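Local structure of FERM, RhoGEF and pleckstrin domain protein 2 (Danio rerio, 6D21) at residues S31-R36 against F45-Q50; V57-S62 against T75-S80; I204-A209 against F258-R263; M211-F216 against S228-L233. The protein probably acts as a guanine nucleotide exchange factor that activates RAC1, the chain described here being its FERM domain, a module linked to membrane targeting. All coordinates share one frame; numbering follows the deposited sequence.

Contact 1: residues S31-R36 against F45-Q50; sequences SDVFRR and FGLEFQ
Chi1 of -61° in Phe-34 and of 168° in Val-33 bring these two residues of helix 26-36 to Phe-45 and Leu-47 of strand 45-50. In Phe-34, CG is anti to the carbonyl carbon, which swings the ring off the helix flank and carries its far end to the strand; in Val-33 it is CG2 that lies anti to the carbonyl carbon, heading for Leu-47. The Phe-34 ring arrives edge first: CE1 of Phe-34 lies 4.1 Å from CB of Phe-45, and CZ of Phe-34 is 3.9 Å from the carbonyl O of Phe-45, which sits near the ring plane. Val-33 and Leu-47 instead reach toward each other tip to tip, CG2 of Val-33 standing 4.1 Å from CD1 of Leu-47. Both pairs are joined by van der Waals packing, with 155 Å² buried in all.

As alternate residues of a strand, Phe-45 and Leu-47 both point CB toward the helix, but the ring of Phe-45 then turns off to meet that of Phe-100. Around the contact, Phe-34 also packs on Leu-79 of strand 76-81 and Val-33 on Tyr-18 of strand 15-21. A five-stranded mixed sheet in the order 2-1-5-3-4, with helix 26-36 packed on it, is the ubiquitin-like beta-grasp arrangement of the FERM N-terminal lobe.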
loop_
_atom_site.group_PDB
_atom_site.type_symbol
_atom_site.label_atom_id
_atom_site.label_comp_id
_atom_site.label_asym_id
_atom_site.label_seq_id
_atom_site.Cartn_x
_atom_site.Cartn_y
_atom_site.Cartn_z
ATOM N N SER A 31 15.967 9.279 0.408
ATOM C CA SER A 31 17.289 8.680 0.541
ATOM C C SER A 31 17.744 8.627 1.993
ATOM O O SER A 31 18.272 7.612 2.437
ATOM C CB SER A 31 18.318 9.448 -0.294
ATOM O OG SER A 31 17.984 9.347 -1.668
ATOM N N ASP A 32 17.545 9.721 2.726
ATOM C CA ASP A 32 17.918 9.769 4.131
ATOM C C ASP A 32 17.118 8.763 4.963
ATOM O O ASP A 32 17.657 8.156 5.890
ATOM C CB ASP A 32 17.735 11.184 4.691
ATOM C CG ASP A 32 18.781 12.155 4.177
ATOM O OD1 ASP A 32 19.762 11.702 3.538
ATOM O OD2 ASP A 32 18.630 13.373 4.416
ATOM N N VAL A 33 15.839 8.585 4.639
ATOM C CA VAL A 33 15.023 7.597 5.346
ATOM C C VAL A 33 15.541 6.186 5.048
ATOM O O VAL A 33 15.746 5.384 5.970
ATOM C CB VAL A 33 13.509 7.688 4.968
ATOM C CG1 VAL A 33 12.750 6.471 5.482
ATOM C CG2 VAL A 33 12.876 8.993 5.513
ATOM N N PHE A 34 15.733 5.879 3.771
ATOM C CA PHE A 34 16.283 4.576 3.367
ATOM C C PHE A 34 17.650 4.301 4.048
ATOM O O PHE A 34 17.915 3.186 4.502
ATOM C CB PHE A 34 16.421 4.490 1.828
ATOM C CG PHE A 34 15.105 4.631 1.082
ATOM C CD1 PHE A 34 13.903 4.269 1.684
ATOM C CD2 PHE A 34 15.071 5.141 -0.209
ATOM C CE1 PHE A 34 12.677 4.409 1.004
ATOM C CE2 PHE A 34 13.861 5.278 -0.892
ATOM C CZ PHE A 34 12.663 4.920 -0.289
ATOM N N ARG A 35 18.505 5.314 4.146
ATOM C CA ARG A 35 19.789 5.134 4.830
ATOM C C ARG A 35 19.622 4.921 6.332
ATOM O O ARG A 35 20.265 4.059 6.925
ATOM C CB ARG A 35 20.706 6.326 4.591
ATOM C CG ARG A 35 22.058 6.219 5.314
ATOM C CD ARG A 35 22.924 7.446 5.061
ATOM N NE ARG A 35 22.755 7.888 3.680
ATOM C CZ ARG A 35 22.197 9.037 3.321
ATOM N NH1 ARG A 35 22.072 9.332 2.035
ATOM N NH2 ARG A 35 21.770 9.889 4.244
ATOM N N ARG A 36 18.755 5.712 6.948
ATOM C CA ARG A 36 18.552 5.625 8.388
ATOM C C ARG A 36 18.139 4.201 8.792
ATOM O O ARG A 36 18.701 3.633 9.728
ATOM C CB ARG A 36 17.511 6.662 8.836
ATOM C CG ARG A 36 17.182 6.692 10.340
ATOM C CD ARG A 36 18.236 7.397 11.163
ATOM N NE ARG A 36 18.618 8.698 10.606
ATOM C CZ ARG A 36 18.035 9.857 10.906
ATOM N NH1 ARG A 36 17.019 9.904 11.765
ATOM N NH2 ARG A 36 18.466 10.976 10.340
ATOM N N PHE A 45 9.243 1.258 -2.261
ATOM C CA PHE A 45 8.702 2.105 -1.183
ATOM C C PHE A 45 8.707 3.596 -1.547
ATOM O O PHE A 45 9.475 4.042 -2.383
ATOM C CB PHE A 45 9.504 1.891 0.109
ATOM C CG PHE A 45 9.441 0.479 0.638
ATOM C CD1 PHE A 45 10.296 -0.506 0.145
ATOM C CD2 PHE A 45 8.534 0.137 1.622
ATOM C CE1 PHE A 45 10.221 -1.820 0.618
ATOM C CE2 PHE A 45 8.459 -1.166 2.107
ATOM C CZ PHE A 45 9.305 -2.144 1.600
ATOM N N GLY A 46 7.840 4.363 -0.903
ATOM C CA GLY A 46 7.859 5.802 -1.048
ATOM C C GLY A 46 7.413 6.428 0.268
ATOM O O GLY A 46 7.227 5.731 1.271
ATOM N N LEU A 47 7.249 7.742 0.256
ATOM C CA LEU A 47 6.778 8.468 1.420
ATOM C C LEU A 47 5.456 9.153 1.080
ATOM O O LEU A 47 5.326 9.744 0.012
ATOM C CB LEU A 47 7.807 9.513 1.865
ATOM C CG LEU A 47 9.123 9.012 2.450
ATOM C CD1 LEU A 47 10.053 10.195 2.726
ATOM C CD2 LEU A 47 8.860 8.218 3.734
ATOM N N GLU A 48 4.481 9.070 1.976
ATOM C CA GLU A 48 3.310 9.924 1.855
ATOM C C GLU A 48 3.217 10.870 3.046
ATOM O O GLU A 48 3.808 10.621 4.088
ATOM C CB GLU A 48 2.018 9.101 1.722
ATOM C CG GLU A 48 2.087 7.681 2.160
ATOM C CD GLU A 48 0.815 6.909 1.847
ATOM O OE1 GLU A 48 0.047 7.346 0.951
ATOM O OE2 GLU A 48 0.559 5.907 2.532
ATOM N N PHE A 49 2.473 11.955 2.879
ATOM C CA PHE A 49 2.258 12.907 3.953
ATOM C C PHE A 49 0.777 13.234 4.051
ATOM O O PHE A 49 0.016 12.963 3.123
ATOM C CB PHE A 49 3.081 14.179 3.728
ATOM C CG PHE A 49 2.681 14.949 2.501
ATOM C CD1 PHE A 49 3.268 14.674 1.269
ATOM C CD2 PHE A 49 1.713 15.950 2.580
ATOM C CE1 PHE A 49 2.897 15.383 0.129
ATOM C CE2 PHE A 49 1.337 16.666 1.454
ATOM C CZ PHE A 49 1.932 16.378 0.223
ATOM N N GLN A 50 0.373 13.804 5.181
ATOM C CA GLN A 50 -1.025 14.164 5.386
ATOM C C GLN A 50 -1.239 15.613 5.016
ATOM O O GLN A 50 -0.589 16.487 5.586
ATOM C CB GLN A 50 -1.449 13.927 6.840
ATOM C CG GLN A 50 -2.334 12.736 7.030
ATOM C CD GLN A 50 -2.868 12.600 8.444
ATOM O OE1 GLN A 50 -2.264 13.073 9.405
ATOM N NE2 GLN A 50 -4.001 11.928 8.574
#

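Contact 2: residues V57-S62 against T75-S80; sequences VWLDPS and TLFRLS
OG of Ser-80 is gripped by two groups, hydrogen-bonding with OE2 of Glu-48 and with NH1 of Arg-106, so the polar end of this buried serine is satisfied while its methylene is left to pack on Trp-58. There CH2 of Trp-58 stands 3.7 Å from CB of Ser-80, and CZ3 of Trp-58 follows at 4.0 Å from CB of Ser-80, the approach being oblique to the indole plane. The CB of Trp-58 points away from residues 75-80; chi1 of -72°, with CG anti to the carbonyl carbon, folds the six-membered ring back to them. With an alanine in place of Trp-58, CB of Ser-80 would probably lose this aromatic cover, and Lys-82 its cation-pi partner.

Leu-59 makes the second touch: CD1 of Leu-59 lies 4.1 Å from CE2 of Phe-77, near the plane of that ring and at its edge. Farther on, N of Ser-62 gives OD1 of Asp-60 a 3.0 Å bond, which makes an Asx turn; OG of Ser-62 adds a second bond to OD1 of Asp-60 at 2.6 Å.

Strand 45-50 runs between strands 56-58 and 76-81, and CA of Leu-59 lies 8.7 Å from CA of Phe-77, which fits a contact reaching past it. Leu-59 continues to Leu-29 of helix 26-36 and Phe-77 to strand 3-9, whereas Ser-80 faces Arg-106 of helix 94-110.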
loop_
_atom_site.group_PDB
_atom_site.type_symbol
_atom_site.label_atom_id
_atom_site.label_comp_id
_atom_site.label_asym_id
_atom_site.label_seq_id
_atom_site.Cartn_x
_atom_site.Cartn_y
_atom_site.Cartn_z
ATOM N N VAL A 57 -1.180 11.802 0.840
ATOM C CA VAL A 57 -0.750 12.135 -0.521
ATOM C C VAL A 57 0.678 11.627 -0.699
ATOM O O VAL A 57 1.413 11.613 0.272
ATOM C CB VAL A 57 -0.817 13.658 -0.769
ATOM C CG1 VAL A 57 -0.240 14.026 -2.116
ATOM C CG2 VAL A 57 -2.261 14.145 -0.656
ATOM N N TRP A 58 1.074 11.204 -1.906
ATOM C CA TRP A 58 2.453 10.780 -2.128
ATOM C C TRP A 58 3.394 11.960 -2.238
ATOM O O TRP A 58 3.078 12.963 -2.877
ATOM C CB TRP A 58 2.579 9.921 -3.399
ATOM C CG TRP A 58 1.991 8.565 -3.238
ATOM C CD1 TRP A 58 0.781 8.134 -3.721
ATOM C CD2 TRP A 58 2.560 7.448 -2.534
ATOM N NE1 TRP A 58 0.568 6.825 -3.367
ATOM C CE2 TRP A 58 1.635 6.380 -2.629
ATOM C CE3 TRP A 58 3.743 7.256 -1.810
ATOM C CZ2 TRP A 58 1.870 5.132 -2.051
ATOM C CZ3 TRP A 58 3.975 6.014 -1.230
ATOM C CH2 TRP A 58 3.043 4.967 -1.355
ATOM N N LEU A 59 4.559 11.840 -1.615
ATOM C CA LEU A 59 5.625 12.810 -1.821
ATOM C C LEU A 59 6.254 12.601 -3.203
ATOM O O LEU A 59 6.696 11.503 -3.550
ATOM C CB LEU A 59 6.683 12.684 -0.723
ATOM C CG LEU A 59 7.825 13.697 -0.679
ATOM C CD1 LEU A 59 7.335 15.102 -0.337
ATOM C CD2 LEU A 59 8.873 13.248 0.320
ATOM N N ASP A 60 6.275 13.664 -3.987
ATOM C CA ASP A 60 6.949 13.686 -5.276
ATOM C C ASP A 60 8.447 13.908 -5.070
ATOM O O ASP A 60 8.866 14.974 -4.603
ATOM C CB ASP A 60 6.348 14.797 -6.147
ATOM C CG ASP A 60 6.899 14.818 -7.568
ATOM O OD1 ASP A 60 7.958 14.209 -7.852
ATOM O OD2 ASP A 60 6.257 15.481 -8.411
ATOM N N PRO A 61 9.265 12.922 -5.458
ATOM C CA PRO A 61 10.709 13.010 -5.198
ATOM C C PRO A 61 11.436 14.085 -6.012
ATOM O O PRO A 61 12.562 14.450 -5.673
ATOM C CB PRO A 61 11.225 11.605 -5.560
ATOM C CG PRO A 61 10.140 10.948 -6.340
ATOM C CD PRO A 61 8.852 11.623 -6.027
ATOM N N SER A 62 10.808 14.604 -7.058
ATOM C CA SER A 62 11.508 15.528 -7.954
ATOM C C SER A 62 11.213 16.989 -7.639
ATOM O O SER A 62 11.878 17.900 -8.149
ATOM C CB SER A 62 11.148 15.218 -9.408
ATOM O OG SER A 62 9.746 15.098 -9.567
ATOM N N THR A 75 4.094 18.532 9.736
ATOM C CA THR A 75 3.420 17.531 8.912
ATOM C C THR A 75 3.948 16.119 9.159
ATOM O O THR A 75 5.152 15.893 9.256
ATOM C CB THR A 75 3.568 17.880 7.423
ATOM O OG1 THR A 75 3.091 19.215 7.211
ATOM C CG2 THR A 75 2.777 16.913 6.552
ATOM N N LEU A 76 3.034 15.165 9.259
ATOM C CA LEU A 76 3.416 13.778 9.420
ATOM C C LEU A 76 3.660 13.145 8.057
ATOM O O LEU A 76 2.805 13.231 7.161
ATOM C CB LEU A 76 2.344 12.993 10.180
ATOM C CG LEU A 76 2.707 11.528 10.458
ATOM C CD1 LEU A 76 4.023 11.427 11.228
ATOM C CD2 LEU A 76 1.580 10.835 11.204
ATOM N N PHE A 77 4.844 12.555 7.906
ATOM C CA PHE A 77 5.173 11.703 6.753
ATOM C C PHE A 77 5.232 10.277 7.223
ATOM O O PHE A 77 5.516 10.021 8.400
ATOM C CB PHE A 77 6.526 12.062 6.126
ATOM C CG PHE A 77 6.593 13.446 5.559
ATOM C CD1 PHE A 77 6.631 14.556 6.395
ATOM C CD2 PHE A 77 6.654 13.639 4.191
ATOM C CE1 PHE A 77 6.700 15.838 5.880
ATOM C CE2 PHE A 77 6.733 14.913 3.671
ATOM C CZ PHE A 77 6.755 16.015 4.516
ATOM N N ARG A 78 4.997 9.336 6.311
ATOM C CA ARG A 78 5.140 7.942 6.675
ATOM C C ARG A 78 5.687 7.118 5.500
ATOM O O ARG A 78 5.423 7.406 4.324
ATOM C CB ARG A 78 3.817 7.343 7.147
ATOM C CG ARG A 78 2.821 7.092 6.036
ATOM C CD ARG A 78 1.491 6.533 6.600
ATOM N NE ARG A 78 0.556 6.288 5.506
ATOM C CZ ARG A 78 -0.694 5.883 5.666
ATOM N NH1 ARG A 78 -1.457 5.685 4.602
ATOM N NH2 ARG A 78 -1.167 5.658 6.881
ATOM N N LEU A 79 6.470 6.112 5.849
ATOM C CA LEU A 79 6.954 5.139 4.868
ATOM C C LEU A 79 5.793 4.243 4.419
ATOM O O LEU A 79 5.011 3.790 5.256
ATOM C CB LEU A 79 8.073 4.299 5.481
ATOM C CG LEU A 79 8.738 3.281 4.548
ATOM C CD1 LEU A 79 9.475 4.010 3.408
ATOM C CD2 LEU A 79 9.668 2.457 5.381
ATOM N N SER A 80 5.672 3.996 3.109
ATOM C CA SER A 80 4.612 3.144 2.580
ATOM C C SER A 80 5.120 2.353 1.374
ATOM O O SER A 80 5.979 2.849 0.627
ATOM C CB SER A 80 3.384 3.970 2.160
ATOM O OG SER A 80 2.790 4.615 3.272
#

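Contact 3: residues I204-A209 against F258-R263; sequences INLAVA and FLMGSR
The ring of Phe-258 receives two aliphatic side chains from strand 203-209. Leu-206 covers one face: its CD2 sits 4.0 Å from the ring centroid of Phe-258 and only 5° off the ring normal, a CH-pi contact centred on the pi cloud. The other branch reaches the base of the ring, with CD1 of Leu-206 4.0 Å from CB of Phe-258. Ile-204 crosses Phe-258 at about a right angle and approaches obliquely, CD1 of Ile-204 lying 3.6 Å from CD1 of Phe-258; it gets there because CG1 sits between the backbone N and the carbonyl carbon (chi1 51°). Met-260 adds a looser touch, SD of Met-260 standing 4.5 Å from CD1 of Leu-206.

The next shell fixes these positions. Strand 194-197 lies between the two strands in sheet order and pairs with Ile-204 and Leu-206, while Phe-258 is paired with Phe-240. The short strand segments cross at 93° with axes 9.2 Å apart, consistent with the strongly bent sheet of a PH-like lobe. Beyond Met-260, Ser-262 N-caps helix 263-281, whose Phe-269 packs on Leu-206.

An alanine in place of Phe-258 would probably leave CD2 of Leu-206 and CD1 of Ile-204 without the ring each now touches, opening a gap in the core between the side chains. All four touching residues are buried and join through carbon and sulfur, so cohesion here depends on shape and dispersion, with the CH-pi approach as its directional element.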
loop_
_atom_site.group_PDB
_atom_site.type_symbol
_atom_site.label_atom_id
_atom_site.label_comp_id
_atom_site.label_asym_id
_atom_site.label_seq_id
_atom_site.Cartn_x
_atom_site.Cartn_y
_atom_site.Cartn_z
ATOM N N ILE A 204 -17.807 2.698 -10.068
ATOM C CA ILE A 204 -16.801 1.649 -10.031
ATOM C C ILE A 204 -15.515 2.161 -9.396
ATOM O O ILE A 204 -15.390 3.341 -9.091
ATOM C CB ILE A 204 -16.507 1.084 -11.445
ATOM C CG1 ILE A 204 -16.213 2.214 -12.430
ATOM C CG2 ILE A 204 -17.662 0.211 -11.941
ATOM C CD1 ILE A 204 -14.742 2.528 -12.555
ATOM N N ASN A 205 -14.567 1.262 -9.179
ATOM C CA ASN A 205 -13.255 1.656 -8.688
ATOM C C ASN A 205 -12.171 1.208 -9.644
ATOM O O ASN A 205 -12.196 0.068 -10.120
ATOM C CB ASN A 205 -12.995 1.080 -7.296
ATOM C CG ASN A 205 -13.963 1.619 -6.263
ATOM O OD1 ASN A 205 -13.860 2.778 -5.850
ATOM N ND2 ASN A 205 -14.925 0.789 -5.858
ATOM N N LEU A 206 -11.242 2.119 -9.936
ATOM C CA LEU A 206 -10.074 1.808 -10.758
ATOM C C LEU A 206 -8.883 1.549 -9.857
ATOM O O LEU A 206 -8.770 2.116 -8.766
ATOM C CB LEU A 206 -9.750 2.947 -11.745
ATOM C CG LEU A 206 -10.827 3.278 -12.784
ATOM C CD1 LEU A 206 -10.376 4.397 -13.731
ATOM C CD2 LEU A 206 -11.190 2.016 -13.564
ATOM N N ALA A 207 -7.989 0.687 -10.321
ATOM C CA ALA A 207 -6.771 0.426 -9.592
ATOM C C ALA A 207 -5.693 -0.006 -10.568
ATOM O O ALA A 207 -5.982 -0.463 -11.685
ATOM C CB ALA A 207 -6.999 -0.647 -8.511
ATOM N N VAL A 208 -4.447 0.131 -10.144
ATOM C CA VAL A 208 -3.329 -0.281 -10.978
ATOM C C VAL A 208 -2.434 -1.173 -10.135
ATOM O O VAL A 208 -2.301 -0.970 -8.921
ATOM C CB VAL A 208 -2.556 0.941 -11.558
ATOM C CG1 VAL A 208 -1.973 1.823 -10.431
ATOM C CG2 VAL A 208 -1.477 0.476 -12.553
ATOM N N ALA A 209 -1.850 -2.181 -10.775
ATOM C CA ALA A 209 -1.019 -3.160 -10.090
ATOM C C ALA A 209 0.038 -3.696 -11.041
ATOM O O ALA A 209 0.108 -3.263 -12.192
ATOM C CB ALA A 209 -1.873 -4.278 -9.547
ATOM N N PHE A 258 -13.868 6.353 -18.307
ATOM C CA PHE A 258 -14.290 6.445 -16.912
ATOM C C PHE A 258 -14.267 7.881 -16.406
ATOM O O PHE A 258 -13.245 8.559 -16.468
ATOM C CB PHE A 258 -13.413 5.573 -16.018
ATOM C CG PHE A 258 -13.426 4.124 -16.397
ATOM C CD1 PHE A 258 -14.477 3.307 -16.012
ATOM C CD2 PHE A 258 -12.396 3.586 -17.161
ATOM C CE1 PHE A 258 -14.499 1.975 -16.358
ATOM C CE2 PHE A 258 -12.407 2.251 -17.512
ATOM C CZ PHE A 258 -13.465 1.442 -17.109
ATOM N N LEU A 259 -15.404 8.325 -15.886
ATOM C CA LEU A 259 -15.523 9.666 -15.334
ATOM C C LEU A 259 -15.077 9.684 -13.885
ATOM O O LEU A 259 -15.623 8.962 -13.048
ATOM C CB LEU A 259 -16.961 10.159 -15.447
ATOM C CG LEU A 259 -17.183 11.666 -15.354
ATOM C CD1 LEU A 259 -16.218 12.407 -16.269
ATOM C CD2 LEU A 259 -18.630 11.997 -15.707
ATOM N N MET A 260 -14.082 10.506 -13.581
ATOM C CA MET A 260 -13.605 10.600 -12.209
ATOM C C MET A 260 -14.064 11.912 -11.568
ATOM O O MET A 260 -14.716 12.735 -12.223
ATOM C CB MET A 260 -12.086 10.451 -12.177
ATOM C CG MET A 260 -11.632 9.183 -12.888
ATOM S SD MET A 260 -9.924 8.708 -12.594
ATOM C CE MET A 260 -9.876 8.721 -10.803
ATOM N N GLY A 261 -13.735 12.093 -10.290
ATOM C CA GLY A 261 -14.258 13.198 -9.500
ATOM C C GLY A 261 -13.742 14.575 -9.875
ATOM O O GLY A 261 -14.516 15.526 -9.993
ATOM N N SER A 262 -12.429 14.683 -10.047
ATOM C CA SER A 262 -11.813 15.927 -10.492
ATOM C C SER A 262 -10.725 15.656 -11.525
ATOM O O SER A 262 -10.318 14.505 -11.735
ATOM C CB SER A 262 -11.228 16.687 -9.305
ATOM O OG SER A 262 -10.393 15.842 -8.534
ATOM N N ARG A 263 -10.262 16.724 -12.167
ATOM C CA ARG A 263 -9.160 16.640 -13.114
ATOM C C ARG A 263 -7.896 16.179 -12.395
ATOM O O ARG A 263 -7.146 15.340 -12.899
ATOM C CB ARG A 263 -8.940 17.995 -13.792
ATOM C CG ARG A 263 -8.274 17.914 -15.157
ATOM C CD ARG A 263 -6.847 18.425 -15.125
ATOM N NE ARG A 263 -6.743 19.697 -14.418
ATOM C CZ ARG A 263 -7.033 20.880 -14.951
ATOM N NH1 ARG A 263 -7.459 20.961 -16.208
ATOM N NH2 ARG A 263 -6.907 21.982 -14.222
#

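Contact 4: residues M211-F216 against S228-L233; sequences MGLQVF and SKIRKL
Leu-213 meets two side chains of residues 228-233, Leu-233 and Ile-230, in two different orientations. Against Leu-233 it is tip to tip: CD1 of Leu-213 lies 3.9 Å from CD1 of Leu-233, and CD2 of Leu-213 is 4.1 Å from CD2 of Leu-233, so both branches are matched. Against Ile-230 it crosses at about a right angle, CD1 of Leu-213 standing 3.9 Å from CD1 of Ile-230. One methyl group of Leu-213 is thus shared by two neighbours. Ile-230 delivers its end through CG1 set anti to the carbonyl carbon (chi1 -63°) and a nearly extended second torsion.

That residues 230 and 233 can face the same way needs explaining, since positions three apart on a regular strand point to opposite sides. Arg-231 and Lys-232 both face Lys-243, a classic beta bulge, and this extra residue restores the side on which Leu-233 emerges. Across from Ile-230, Gly-212 has backbone angles at which a CB would jam against the carbonyl O of Met-211; such an atom would also come within 4.3 Å of CD1 of Ile-230.

The contact buries 136 Å² and is wholly apolar. Strands 212-217 and 230-236 are far apart in sheet order, and they meet because the strongly bent sheet of the PH-like fold brings its ends together; the contact is partly buried. Phe-240 and Ile-242 of strand 239-244 and Val-208 of strand 203-209 also pack on Leu-213, while helix 263-281 reaches the carbonyl O of Leu-233 through Trp-270.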
loop_
_atom_site.group_PDB
_atom_site.type_symbol
_atom_site.label_atom_id
_atom_site.label_comp_id
_atom_site.label_asym_id
_atom_site.label_seq_id
_atom_site.Cartn_x
_atom_site.Cartn_y
_atom_site.Cartn_z
ATOM N N MET A 211 0.483 -6.106 -12.920
ATOM C CA MET A 211 0.110 -6.701 -14.208
ATOM C C MET A 211 -0.599 -5.713 -15.135
ATOM O O MET A 211 -0.708 -5.947 -16.342
ATOM C CB MET A 211 -0.796 -7.919 -13.989
ATOM C CG MET A 211 -2.282 -7.584 -13.760
ATOM S SD MET A 211 -2.719 -6.666 -12.256
ATOM C CE MET A 211 -2.417 -7.879 -10.966
ATOM N N GLY A 212 -1.121 -4.628 -14.571
ATOM C CA GLY A 212 -1.872 -3.679 -15.373
ATOM C C GLY A 212 -3.019 -3.040 -14.621
ATOM O O GLY A 212 -2.936 -2.857 -13.406
ATOM N N LEU A 213 -4.093 -2.687 -15.326
ATOM C CA LEU A 213 -5.188 -1.972 -14.659
ATOM C C LEU A 213 -6.299 -2.922 -14.220
ATOM O O LEU A 213 -6.525 -3.969 -14.831
ATOM C CB LEU A 213 -5.759 -0.873 -15.558
ATOM C CG LEU A 213 -5.087 0.500 -15.432
ATOM C CD1 LEU A 213 -3.658 0.497 -15.970
ATOM C CD2 LEU A 213 -5.896 1.554 -16.131
ATOM N N GLN A 214 -6.980 -2.560 -13.145
ATOM C CA GLN A 214 -8.114 -3.345 -12.683
ATOM C C GLN A 214 -9.348 -2.475 -12.535
ATOM O O GLN A 214 -9.250 -1.274 -12.295
ATOM C CB GLN A 214 -7.808 -4.021 -11.355
ATOM C CG GLN A 214 -6.720 -5.038 -11.437
ATOM C CD GLN A 214 -6.060 -5.255 -10.090
ATOM O OE1 GLN A 214 -6.132 -4.400 -9.209
ATOM N NE2 GLN A 214 -5.408 -6.399 -9.926
ATOM N N VAL A 215 -10.507 -3.104 -12.684
ATOM C CA VAL A 215 -11.777 -2.424 -12.543
ATOM C C VAL A 215 -12.602 -3.150 -11.500
ATOM O O VAL A 215 -12.814 -4.366 -11.598
ATOM C CB VAL A 215 -12.556 -2.373 -13.868
ATOM C CG1 VAL A 215 -13.867 -1.632 -13.666
ATOM C CG2 VAL A 215 -11.720 -1.708 -14.946
ATOM N N PHE A 216 -13.056 -2.410 -10.496
ATOM C CA PHE A 216 -13.878 -2.998 -9.449
ATOM C C PHE A 216 -15.251 -2.380 -9.414
ATOM O O PHE A 216 -15.403 -1.182 -9.628
ATOM C CB PHE A 216 -13.227 -2.821 -8.087
ATOM C CG PHE A 216 -12.041 -3.698 -7.855
ATOM C CD1 PHE A 216 -10.784 -3.322 -8.310
ATOM C CD2 PHE A 216 -12.171 -4.883 -7.145
ATOM C CE1 PHE A 216 -9.683 -4.120 -8.074
ATOM C CE2 PHE A 216 -11.078 -5.686 -6.903
ATOM C CZ PHE A 216 -9.826 -5.311 -7.369
ATOM N N SER A 228 0.064 -5.709 -21.767
ATOM C CA SER A 228 0.163 -6.145 -23.162
ATOM C C SER A 228 -1.082 -5.765 -23.966
ATOM O O SER A 228 -1.008 -5.571 -25.184
ATOM C CB SER A 228 0.380 -7.659 -23.242
ATOM O OG SER A 228 -0.730 -8.345 -22.685
ATOM N N LYS A 229 -2.221 -5.665 -23.281
ATOM C CA LYS A 229 -3.481 -5.327 -23.938
ATOM C C LYS A 229 -3.748 -3.826 -24.001
ATOM O O LYS A 229 -4.680 -3.392 -24.668
ATOM C CB LYS A 229 -4.649 -6.022 -23.240
ATOM C CG LYS A 229 -4.552 -7.537 -23.269
ATOM C CD LYS A 229 -5.723 -8.191 -22.548
ATOM C CE LYS A 229 -5.909 -9.636 -23.005
ATOM N NZ LYS A 229 -5.499 -9.847 -24.428
ATOM N N ILE A 230 -2.940 -3.036 -23.301
ATOM C CA ILE A 230 -3.149 -1.591 -23.273
ATOM C C ILE A 230 -2.277 -0.873 -24.302
ATOM O O ILE A 230 -1.049 -0.934 -24.233
ATOM C CB ILE A 230 -2.870 -1.007 -21.871
ATOM C CG1 ILE A 230 -3.854 -1.595 -20.855
ATOM C CG2 ILE A 230 -2.957 0.527 -21.905
ATOM C CD1 ILE A 230 -3.522 -1.305 -19.405
ATOM N N ARG A 231 -2.922 -0.192 -25.248
ATOM C CA ARG A 231 -2.218 0.626 -26.233
ATOM C C ARG A 231 -1.785 1.980 -25.664
ATOM O O ARG A 231 -0.645 2.397 -25.849
ATOM C CB ARG A 231 -3.089 0.850 -27.467
ATOM C CG ARG A 231 -2.302 1.371 -28.657
ATOM C CD ARG A 231 -3.199 1.738 -29.824
ATOM N NE ARG A 231 -3.759 3.079 -29.676
ATOM C CZ ARG A 231 -3.070 4.201 -29.864
ATOM N NH1 ARG A 231 -1.786 4.151 -30.199
ATOM N NH2 ARG A 231 -3.666 5.377 -29.710
ATOM N N LYS A 232 -2.694 2.660 -24.968
ATOM C CA LYS A 232 -2.409 4.004 -24.465
ATOM C C LYS A 232 -3.267 4.361 -23.248
ATOM O O LYS A 232 -4.424 3.952 -23.144
ATOM C CB LYS A 232 -2.620 5.046 -25.580
ATOM C CG LYS A 232 -2.511 6.493 -25.099
ATOM C CD LYS A 232 -2.461 7.518 -26.234
ATOM C CE LYS A 232 -2.419 8.935 -25.656
ATOM N NZ LYS A 232 -2.096 9.980 -26.665
ATOM N N LEU A 233 -2.691 5.113 -22.316
ATOM C CA LEU A 233 -3.475 5.654 -21.213
ATOM C C LEU A 233 -3.423 7.167 -21.264
ATOM O O LEU A 233 -2.364 7.740 -21.480
ATOM C CB LEU A 233 -2.957 5.163 -19.867
ATOM C CG LEU A 233 -3.057 3.663 -19.605
ATOM C CD1 LEU A 233 -2.379 3.313 -18.296
ATOM C CD2 LEU A 233 -4.509 3.214 -19.603
#

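Overall arrangement
Contacts 1 and 2 share one sheet of the ubiquitin-like lobe, their centres about 7 Å apart, and strand 45-50 of contact 1 is the sheet neighbour of both strands of contact 2, 56-58 and 76-81. Contacts 3 and 4 belong to the PH-like lobe, centres about 12 Å apart, where strands 203-209 and 212-217 are paired neighbours. The two groups do not touch: between contacts 2 and 3 the nearest atoms are about 9 Å apart. All touching residues of contact 3 are buried; contact 4 is only partly buried. All four pack chiefly carbon against carbon; contact 2 adds a serine bonded outside the pair, contact 3 a CH-pi face, and contact 4 is purely aliphatic.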